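Local coordinates for flagellar basal body protein (Helicobacter pylori, PDB 5NPY) that probably serves as a subunit of the flagellar hook, the curved segment that links the rotary motor to the filament, at residues S175-P180 against G488-A493. Sequence-based numbering, arbitrary orientation.
Sequences SPLQIP and GVISLA
I179 reaches across to both I490 and L492, and each of its two branches meets a different partner. The longer branch points its terminal CD1 at the gamma methyl of I490, with I179 CD1 lying 3.7 Å from I490 CG2. The shorter branch turns to the leucine, where I179 CG2 stands 4.1 Å from L492 CD1. Branching at CB separates the two arms, and chi1 of -56° aims them: CG1 lies anti to the carbonyl carbon and CG2 anti to the backbone N. I490 has nearly the same shape, and its extended ethyl arm (chi2 177°) sets I490 CD1 between I179 CD1 (4.2 Å) and L177 CD1 (4.3 Å). I179 meets I490 and L492 at a slant. Beta-branched isoleucine suits the middle of such a contact because it offers two separate methyl ends, whereas each leucine reaches in from the end of the row with its CD1 methyl, carried on a longer stem. In strand 489-494, I490 and L492 share one face, while S491 between them points away from 175-180. This strand pairs with 477-484, whose I484 touches I490 and whose F479 and M482 touch L492, and with 499-509, which adds I505 and V502. The 175-180 segment belongs to the D1 family region and packs against a strand over 300 residues later. With CA atoms no closer than 9.5 Å (I179 to L492) and no hydrogen bond between the segments, the union is purely apolar: a few buried methyl contacts hold it by the hydrophobic effect and dispersion, without any directional bond.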
ATOM      1  N   SER A 175       1.948  -0.504  36.615  1.00 32.23           N
ATOM      2  CA  SER A 175       3.152  -1.210  37.035  1.00 37.36           C
ATOM      3  C   SER A 175       4.339  -0.275  36.848  1.00 43.00           C
ATOM      4  O   SER A 175       4.193   0.825  36.298  1.00 45.61           O
ATOM      5  CB  SER A 175       3.328  -2.519  36.247  1.00 39.21           C
ATOM      6  OG  SER A 175       3.774  -2.294  34.922  1.00 44.10           O
ATOM      7  N   PRO A 176       5.528  -0.665  37.325  1.00 43.31           N
ATOM      8  CA  PRO A 176       6.708   0.179  37.113  1.00 38.03           C
ATOM      9  C   PRO A 176       7.045   0.319  35.640  1.00 47.92           C
ATOM     10  O   PRO A 176       7.006  -0.653  34.881  1.00 53.05           O
ATOM     11  CB  PRO A 176       7.811  -0.569  37.864  1.00 40.98           C
ATOM     12  CG  PRO A 176       7.097  -1.271  38.931  1.00 47.60           C
ATOM     13  CD  PRO A 176       5.825  -1.739  38.289  1.00 49.07           C
ATOM     14  N   LEU A 177       7.376   1.545  35.239  1.00 46.35           N
ATOM     15  CA  LEU A 177       7.768   1.837  33.866  1.00 48.27           C
ATOM     16  C   LEU A 177       9.267   1.636  33.690  1.00 52.40           C
ATOM     17  O   LEU A 177      10.065   2.064  34.529  1.00 57.19           O
ATOM     18  CB  LEU A 177       7.381   3.269  33.492  1.00 41.06           C
ATOM     19  CG  LEU A 177       5.897   3.544  33.714  1.00 44.47           C
ATOM     20  CD1 LEU A 177       5.504   4.900  33.127  1.00 48.49           C
ATOM     21  CD2 LEU A 177       5.030   2.410  33.138  1.00 40.27           C
ATOM     22  N   GLN A 178       9.646   0.985  32.593  1.00 59.29           N
ATOM     23  CA  GLN A 178      11.051   0.698  32.297  1.00 60.89           C
ATOM     24  C   GLN A 178      11.354   1.142  30.868  1.00 55.89           C
ATOM     25  O   GLN A 178      11.020   0.449  29.900  1.00 49.77           O
ATOM     26  CB  GLN A 178      11.367  -0.779  32.491  1.00 63.56           C
ATOM     27  CG  GLN A 178      12.844  -1.095  32.318  1.00 69.75           C
ATOM     28  CD  GLN A 178      13.125  -2.581  32.186  1.00 68.78           C
ATOM     29  OE1 GLN A 178      12.218  -3.385  31.949  1.00 71.56           O
ATOM     30  NE2 GLN A 178      14.392  -2.954  32.336  1.00 59.76           N
ATOM     31  N   ILE A 179      11.990   2.298  30.740  1.00 46.77           N
ATOM     32  CA  ILE A 179      12.388   2.813  29.438  1.00 45.52           C
ATOM     33  C   ILE A 179      13.900   2.980  29.451  1.00 47.61           C
ATOM     34  O   ILE A 179      14.399   4.042  29.853  1.00 56.62           O
ATOM     35  CB  ILE A 179      11.677   4.136  29.123  1.00 52.41           C
ATOM     36  CG1 ILE A 179      10.160   3.957  29.212  1.00 53.15           C
ATOM     37  CG2 ILE A 179      12.087   4.661  27.756  1.00 49.47           C
ATOM     38  CD1 ILE A 179       9.392   5.245  29.098  1.00 41.29           C
ATOM     39  N   PRO A 180      14.663   1.969  29.042  1.00 49.72           N
ATOM     40  CA  PRO A 180      16.128   2.099  29.026  1.00 50.40           C
ATOM     41  C   PRO A 180      16.585   3.186  28.060  1.00 61.17           C
ATOM     42  O   PRO A 180      15.808   3.748  27.282  1.00 47.07           O
ATOM     43  CB  PRO A 180      16.615   0.713  28.580  1.00 33.92           C
ATOM     44  CG  PRO A 180      15.438  -0.210  28.815  1.00 44.37           C
ATOM     45  CD  PRO A 180      14.213   0.624  28.639  1.00 50.42           C
ATOM     46  N   GLY A 488       0.426  12.501  29.651  1.00 50.69           N
ATOM     47  CA  GLY A 488       1.331  11.530  30.223  1.00 50.32           C
ATOM     48  C   GLY A 488       1.718  10.404  29.300  1.00 45.68           C
ATOM     49  O   GLY A 488       2.506   9.542  29.703  1.00 50.49           O
ATOM     50  N   VAL A 489       1.215  10.395  28.068  1.00 46.35           N
ATOM     51  CA  VAL A 489       1.530   9.327  27.133  1.00 43.89           C
ATOM     52  C   VAL A 489       2.957   9.500  26.629  1.00 47.86           C
ATOM     53  O   VAL A 489       3.346  10.581  26.168  1.00 55.15           O
ATOM     54  CB  VAL A 489       0.512   9.309  25.984  1.00 34.30           C
ATOM     55  CG1 VAL A 489       0.896   8.262  24.941  1.00 30.15           C
ATOM     56  CG2 VAL A 489      -0.879   9.025  26.532  1.00 36.77           C
ATOM     57  N   ILE A 490       3.743   8.428  26.711  1.00 42.83           N
ATOM     58  CA  ILE A 490       5.179   8.457  26.453  1.00 46.04           C
ATOM     59  C   ILE A 490       5.443   7.725  25.146  1.00 46.82           C
ATOM     60  O   ILE A 490       5.219   6.511  25.049  1.00 49.76           O
ATOM     61  CB  ILE A 490       5.966   7.812  27.607  1.00 41.99           C
ATOM     62  CG1 ILE A 490       5.622   8.507  28.932  1.00 41.61           C
ATOM     63  CG2 ILE A 490       7.487   7.797  27.310  1.00 33.20           C
ATOM     64  CD1 ILE A 490       6.307   7.897  30.134  1.00 45.59           C
ATOM     65  N   SER A 491       5.938   8.451  24.153  1.00 42.86           N
ATOM     66  CA  SER A 491       6.287   7.875  22.864  1.00 39.05           C
ATOM     67  C   SER A 491       7.775   8.058  22.593  1.00 43.80           C
ATOM     68  O   SER A 491       8.397   9.024  23.052  1.00 36.38           O
ATOM     69  CB  SER A 491       5.486   8.518  21.737  1.00 34.77           C
ATOM     70  OG  SER A 491       4.142   8.703  22.132  1.00 46.83           O
ATOM     71  N   LEU A 492       8.334   7.131  21.831  1.00 40.02           N
ATOM     72  CA  LEU A 492       9.731   7.182  21.419  1.00 43.67           C
ATOM     73  C   LEU A 492       9.812   7.358  19.907  1.00 48.82           C
ATOM     74  O   LEU A 492       9.097   6.683  19.160  1.00 58.24           O
ATOM     75  CB  LEU A 492      10.465   5.910  21.861  1.00 36.93           C
ATOM     76  CG  LEU A 492      10.406   5.634  23.370  1.00 36.37           C
ATOM     77  CD1 LEU A 492      11.135   4.353  23.745  1.00 34.92           C
ATOM     78  CD2 LEU A 492      10.979   6.817  24.155  1.00 31.76           C
ATOM     79  N   ALA A 493      10.659   8.278  19.460  1.00 50.08           N
ATOM     80  CA  ALA A 493      10.967   8.438  18.046  1.00 49.85           C
ATOM     81  C   ALA A 493      12.296   7.767  17.725  1.00 52.11           C
ATOM     82  O   ALA A 493      13.191   7.672  18.570  1.00 47.03           O
ATOM     83  CB  ALA A 493      11.038   9.911  17.642  1.00 44.80           C
TER